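Local structure of ErfK/YbiS/YcfS/YnhG family protein (Xylanimonas cellulosilytica, 4LPQ) at residues L21-F33 against Q69-R81. The protein probably acts as an L,D-transpeptidase that cross-links peptidoglycan during cell wall biogenesis, with a putative peptidoglycan-binding domain ahead of its catalytic domain. Numbering follows the deposited sequence.
Sequences LALQQRLMDLGYF and QAALDAGYRPTPR
L72, L30 and R26 bury the most surface where segment 21-33 meets segment 69-81, an example of apolar packing and backbone-directed hydrogen bonds sharing one helix-helix interface. The two methyls of L72 meet leucines of helix 18-30: the L72 and L23 side chains cross at about a right angle, with L72 CD1 3.6 Å from L23 CD1, while L72 CD2 touches L27 CD2 at 3.9 Å. The carbonyl of the same leucine faces R26: with CG anti to the backbone N (chi1 180°) and a bend at chi2, the chain presents the guanidinium side-on so that NE and NH2 both donate to this one oxygen. R26 NH2 reaches L72 O at 2.9 Å, in the carbonyl plane; NE comes from above that plane. With G75 N, three N-H groups converge on L72 O. The helix axes pass 10.7 Å apart at 47°, within the helical bundle of the putative peptidoglycan-binding domain, where F52 of helix 43-56 packs against both L27 and L72. Each helix ends in a Schellman motif with a glycine, G31 or G75, at positive phi. L30 bridges these ends: L30 CD2 lies 3.7 Å from G75 CA and sits over one face of the R26 guanidinium, offset toward its rim. Beyond G75 the chain runs toward the catalytic domain. On this connection R77 NH1 donates to L30 O near the end of helix 18-30 at 2.8 Å (N-H...O 162°), while R77 NH2 bonds to V105 O of strand 104-110. Y32 OH lies 2.7 Å from Y76 O, donating from above the carbonyl plane.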
loop_
_atom_site.group_PDB
_atom_site.type_symbol
_atom_site.label_atom_id
_atom_site.label_comp_id
_atom_site.label_asym_id
_atom_site.label_seq_id
_atom_site.Cartn_x
_atom_site.Cartn_y
_atom_site.Cartn_z
ATOM N N LEU A 21 7.695 18.874 -5.316
ATOM C CA LEU A 21 6.766 19.438 -4.362
ATOM C C LEU A 21 5.295 19.352 -4.869
ATOM O O LEU A 21 4.381 18.907 -4.181
ATOM C CB LEU A 21 7.148 20.871 -3.990
ATOM C CG LEU A 21 6.178 21.537 -2.980
ATOM C CD1 LEU A 21 6.370 20.912 -1.728
ATOM C CD2 LEU A 21 6.609 22.962 -2.803
ATOM N N ALA A 22 5.126 19.756 -6.143
ATOM C CA ALA A 22 3.819 19.711 -6.769
ATOM C C ALA A 22 3.267 18.306 -6.887
ATOM O O ALA A 22 2.086 18.085 -6.574
ATOM C CB ALA A 22 3.902 20.370 -8.140
ATOM N N LEU A 23 4.122 17.353 -7.215
ATOM C CA LEU A 23 3.714 15.977 -7.254
ATOM C C LEU A 23 3.274 15.489 -5.878
ATOM O O LEU A 23 2.224 14.837 -5.764
ATOM C CB LEU A 23 4.926 15.168 -7.707
ATOM C CG LEU A 23 4.789 13.646 -7.517
ATOM C CD1 LEU A 23 3.729 13.031 -8.465
ATOM C CD2 LEU A 23 6.181 12.995 -7.811
ATOM N N GLN A 24 4.044 15.770 -4.849
ATOM C CA GLN A 24 3.741 15.296 -3.542
ATOM C C GLN A 24 2.398 15.882 -3.099
ATOM O O GLN A 24 1.579 15.172 -2.495
ATOM C CB GLN A 24 4.814 15.708 -2.553
ATOM C CG GLN A 24 6.120 15.000 -2.816
ATOM C CD GLN A 24 7.280 15.650 -2.050
ATOM O OE1 GLN A 24 7.348 16.876 -1.868
ATOM N NE2 GLN A 24 8.246 14.834 -1.601
ATOM N N GLN A 25 2.177 17.182 -3.350
ATOM C CA GLN A 25 0.927 17.776 -2.968
ATOM C C GLN A 25 -0.272 17.204 -3.715
ATOM O O GLN A 25 -1.357 17.019 -3.152
ATOM C CB GLN A 25 0.987 19.283 -3.061
ATOM C CG GLN A 25 -0.140 19.924 -2.332
ATOM C CD GLN A 25 -0.205 19.652 -0.849
ATOM O OE1 GLN A 25 0.732 19.899 -0.064
ATOM N NE2 GLN A 25 -1.353 19.109 -0.447
ATOM N N ARG A 26 -0.102 16.927 -5.005
ATOM C CA ARG A 26 -1.167 16.349 -5.771
ATOM C C ARG A 26 -1.544 14.916 -5.303
ATOM O O ARG A 26 -2.734 14.598 -5.127
ATOM C CB ARG A 26 -0.763 16.324 -7.237
ATOM C CG ARG A 26 -1.780 15.739 -8.177
ATOM C CD ARG A 26 -3.086 16.528 -8.123
ATOM N NE ARG A 26 -3.920 16.139 -9.230
ATOM C CZ ARG A 26 -5.220 16.411 -9.328
ATOM N NH1 ARG A 26 -5.843 17.053 -8.333
ATOM N NH2 ARG A 26 -5.950 16.048 -10.376
ATOM N N LEU A 27 -0.507 14.109 -5.023
ATOM C CA LEU A 27 -0.732 12.816 -4.432
ATOM C C LEU A 27 -1.497 12.913 -3.129
ATOM O O LEU A 27 -2.475 12.180 -2.897
ATOM C CB LEU A 27 0.588 12.078 -4.235
ATOM C CG LEU A 27 1.281 11.633 -5.522
ATOM C CD1 LEU A 27 2.696 11.278 -5.250
ATOM C CD2 LEU A 27 0.544 10.455 -6.168
HETATM N N MSE A 28 -1.034 13.846 -2.296
HETATM C CA MSE A 28 -1.712 14.045 -0.988
HETATM C C MSE A 28 -3.171 14.387 -1.216
HETATM O O MSE A 28 -4.087 13.836 -0.550
HETATM C CB MSE A 28 -0.959 15.114 -0.210
HETATM C CG MSE A 28 -1.424 15.153 1.263
HETATM SE SE MSE A 28 -0.578 16.548 2.285
HETATM C CE MSE A 28 1.270 16.010 2.030
ATOM N N ASP A 29 -3.414 15.357 -2.112
ATOM C CA ASP A 29 -4.781 15.817 -2.389
ATOM C C ASP A 29 -5.691 14.707 -2.869
ATOM O O ASP A 29 -6.917 14.664 -2.562
ATOM C CB ASP A 29 -4.779 16.958 -3.425
ATOM C CG ASP A 29 -4.098 18.240 -2.923
ATOM O OD1 ASP A 29 -3.911 18.444 -1.710
ATOM O OD2 ASP A 29 -3.886 19.102 -3.838
ATOM N N LEU A 30 -5.151 13.788 -3.672
ATOM C CA LEU A 30 -5.900 12.703 -4.231
ATOM C C LEU A 30 -6.042 11.514 -3.293
ATOM O O LEU A 30 -6.729 10.535 -3.673
ATOM C CB LEU A 30 -5.280 12.262 -5.542
ATOM C CG LEU A 30 -5.342 13.232 -6.711
ATOM C CD1 LEU A 30 -4.520 12.660 -7.875
ATOM C CD2 LEU A 30 -6.748 13.471 -7.133
ATOM N N GLY A 31 -5.418 11.549 -2.128
ATOM C CA GLY A 31 -5.559 10.497 -1.150
ATOM C C GLY A 31 -4.557 9.384 -1.151
ATOM O O GLY A 31 -4.667 8.428 -0.404
ATOM N N TYR A 32 -3.504 9.537 -1.966
ATOM C CA TYR A 32 -2.420 8.571 -1.953
ATOM C C TYR A 32 -1.585 8.877 -0.732
ATOM O O TYR A 32 -1.233 10.024 -0.489
ATOM C CB TYR A 32 -1.615 8.677 -3.261
ATOM C CG TYR A 32 -2.485 8.203 -4.402
ATOM C CD1 TYR A 32 -3.373 9.071 -5.045
ATOM C CD2 TYR A 32 -2.526 6.872 -4.807
ATOM C CE1 TYR A 32 -4.218 8.631 -6.015
ATOM C CE2 TYR A 32 -3.419 6.395 -5.769
ATOM C CZ TYR A 32 -4.277 7.299 -6.396
ATOM O OH TYR A 32 -5.084 6.815 -7.373
ATOM N N PHE A 33 -1.261 7.876 0.072
ATOM C CA PHE A 33 -0.680 8.131 1.393
ATOM C C PHE A 33 0.702 8.701 1.298
ATOM O O PHE A 33 1.632 8.082 0.771
ATOM C CB PHE A 33 -0.603 6.818 2.172
ATOM C CG PHE A 33 -0.051 7.020 3.561
ATOM C CD1 PHE A 33 -0.836 7.582 4.535
ATOM C CD2 PHE A 33 1.247 6.810 3.817
ATOM C CE1 PHE A 33 -0.293 7.870 5.783
ATOM C CE2 PHE A 33 1.767 7.047 5.028
ATOM C CZ PHE A 33 1.032 7.587 6.019
ATOM N N GLN A 69 1.878 11.597 -15.587
ATOM C CA GLN A 69 1.418 12.957 -15.396
ATOM C C GLN A 69 -0.010 13.117 -15.906
ATOM O O GLN A 69 -0.802 13.787 -15.276
ATOM C CB GLN A 69 2.365 13.938 -16.109
ATOM C CG GLN A 69 1.963 15.359 -15.951
ATOM C CD GLN A 69 2.186 15.813 -14.540
ATOM O OE1 GLN A 69 3.213 15.545 -13.935
ATOM N NE2 GLN A 69 1.213 16.536 -14.022
ATOM N N ALA A 70 -0.328 12.504 -17.045
ATOM C CA ALA A 70 -1.670 12.580 -17.536
ATOM C C ALA A 70 -2.688 12.016 -16.562
ATOM O O ALA A 70 -3.768 12.572 -16.355
ATOM C CB ALA A 70 -1.791 11.923 -18.915
ATOM N N ALA A 71 -2.321 10.881 -15.945
ATOM C CA ALA A 71 -3.223 10.261 -14.983
ATOM C C ALA A 71 -3.347 11.141 -13.719
ATOM O O ALA A 71 -4.431 11.230 -13.111
ATOM C CB ALA A 71 -2.738 8.854 -14.706
ATOM N N LEU A 72 -2.251 11.745 -13.293
ATOM C CA LEU A 72 -2.285 12.657 -12.163
ATOM C C LEU A 72 -3.245 13.804 -12.439
ATOM O O LEU A 72 -4.051 14.204 -11.606
ATOM C CB LEU A 72 -0.888 13.137 -11.830
ATOM C CG LEU A 72 -0.024 12.181 -11.091
ATOM C CD1 LEU A 72 1.387 12.598 -11.189
ATOM C CD2 LEU A 72 -0.465 12.005 -9.632
ATOM N N ASP A 73 -3.102 14.380 -13.638
ATOM C CA ASP A 73 -3.952 15.512 -14.023
ATOM C C ASP A 73 -5.423 15.079 -14.103
ATOM O O ASP A 73 -6.324 15.906 -13.775
ATOM C CB ASP A 73 -3.522 16.089 -15.333
ATOM C CG ASP A 73 -2.185 16.913 -15.201
ATOM O OD1 ASP A 73 -1.749 17.271 -14.138
ATOM O OD2 ASP A 73 -1.646 17.301 -16.220
ATOM N N ALA A 74 -5.676 13.833 -14.552
ATOM C CA ALA A 74 -7.029 13.327 -14.601
ATOM C C ALA A 74 -7.578 13.046 -13.156
ATOM O O ALA A 74 -8.784 12.878 -12.969
ATOM C CB ALA A 74 -7.121 12.042 -15.410
ATOM N N GLY A 75 -6.720 13.041 -12.165
ATOM C CA GLY A 75 -7.153 12.848 -10.805
ATOM C C GLY A 75 -7.528 11.411 -10.518
ATOM O O GLY A 75 -8.403 11.119 -9.727
ATOM N N TYR A 76 -6.848 10.431 -11.110
ATOM C CA TYR A 76 -7.220 9.042 -11.010
ATOM C C TYR A 76 -7.248 8.589 -9.544
ATOM O O TYR A 76 -6.292 8.722 -8.812
ATOM C CB TYR A 76 -6.302 8.084 -11.749
ATOM C CG TYR A 76 -6.815 6.647 -11.687
ATOM C CD1 TYR A 76 -7.841 6.220 -12.510
ATOM C CD2 TYR A 76 -6.463 5.834 -10.653
ATOM C CE1 TYR A 76 -8.443 4.976 -12.324
ATOM C CE2 TYR A 76 -7.025 4.606 -10.445
ATOM C CZ TYR A 76 -8.025 4.204 -11.238
ATOM O OH TYR A 76 -8.586 2.957 -11.066
ATOM N N ARG A 77 -8.413 7.994 -9.181
ATOM C CA ARG A 77 -8.612 7.332 -7.879
ATOM C C ARG A 77 -9.340 6.030 -8.158
ATOM O O ARG A 77 -10.302 6.000 -8.951
ATOM C CB ARG A 77 -9.392 8.158 -6.923
ATOM C CG ARG A 77 -8.616 9.366 -6.411
ATOM C CD ARG A 77 -9.486 10.411 -5.797
ATOM N NE ARG A 77 -10.519 9.927 -4.909
ATOM C CZ ARG A 77 -10.437 9.673 -3.597
ATOM N NH1 ARG A 77 -9.346 9.740 -2.923
ATOM N NH2 ARG A 77 -11.517 9.338 -2.995
ATOM N N PRO A 78 -8.962 4.943 -7.463
ATOM C CA PRO A 78 -9.686 3.687 -7.689
ATOM C C PRO A 78 -11.137 3.751 -7.088
ATOM O O PRO A 78 -11.365 4.528 -6.158
ATOM C CB PRO A 78 -8.829 2.680 -6.978
ATOM C CG PRO A 78 -8.049 3.424 -6.037
ATOM C CD PRO A 78 -7.881 4.806 -6.488
ATOM N N THR A 79 -12.021 2.958 -7.687
ATOM C CA THR A 79 -13.397 2.853 -7.192
ATOM C C THR A 79 -13.491 1.666 -6.224
ATOM O O THR A 79 -13.135 0.543 -6.655
ATOM C CB THR A 79 -14.356 2.665 -8.362
ATOM O OG1 THR A 79 -14.277 3.781 -9.237
ATOM C CG2 THR A 79 -15.724 2.505 -7.904
ATOM N N PRO A 80 -13.937 1.877 -5.001
ATOM C CA PRO A 80 -13.982 0.731 -4.064
ATOM C C PRO A 80 -15.181 -0.188 -4.429
ATOM O O PRO A 80 -16.141 0.260 -5.144
ATOM C CB PRO A 80 -14.222 1.361 -2.751
ATOM C CG PRO A 80 -14.884 2.644 -3.072
ATOM C CD PRO A 80 -14.432 3.100 -4.408
ATOM N N ARG A 81 -15.159 -1.412 -3.911
ATOM C CA ARG A 81 -16.261 -2.312 -4.063
ATOM C C ARG A 81 -17.354 -2.148 -2.985
ATOM O O ARG A 81 -18.533 -2.436 -3.268
ATOM C CB ARG A 81 -15.777 -3.742 -4.057
ATOM C CG ARG A 81 -14.933 -4.072 -5.253
ATOM C CD ARG A 81 -14.810 -5.555 -5.428
ATOM N NE ARG A 81 -13.977 -5.891 -6.595
ATOM C CZ ARG A 81 -13.869 -7.135 -7.098
ATOM N NH1 ARG A 81 -14.411 -8.200 -6.373
ATOM N NH2 ARG A 81 -13.024 -7.256 -8.090
#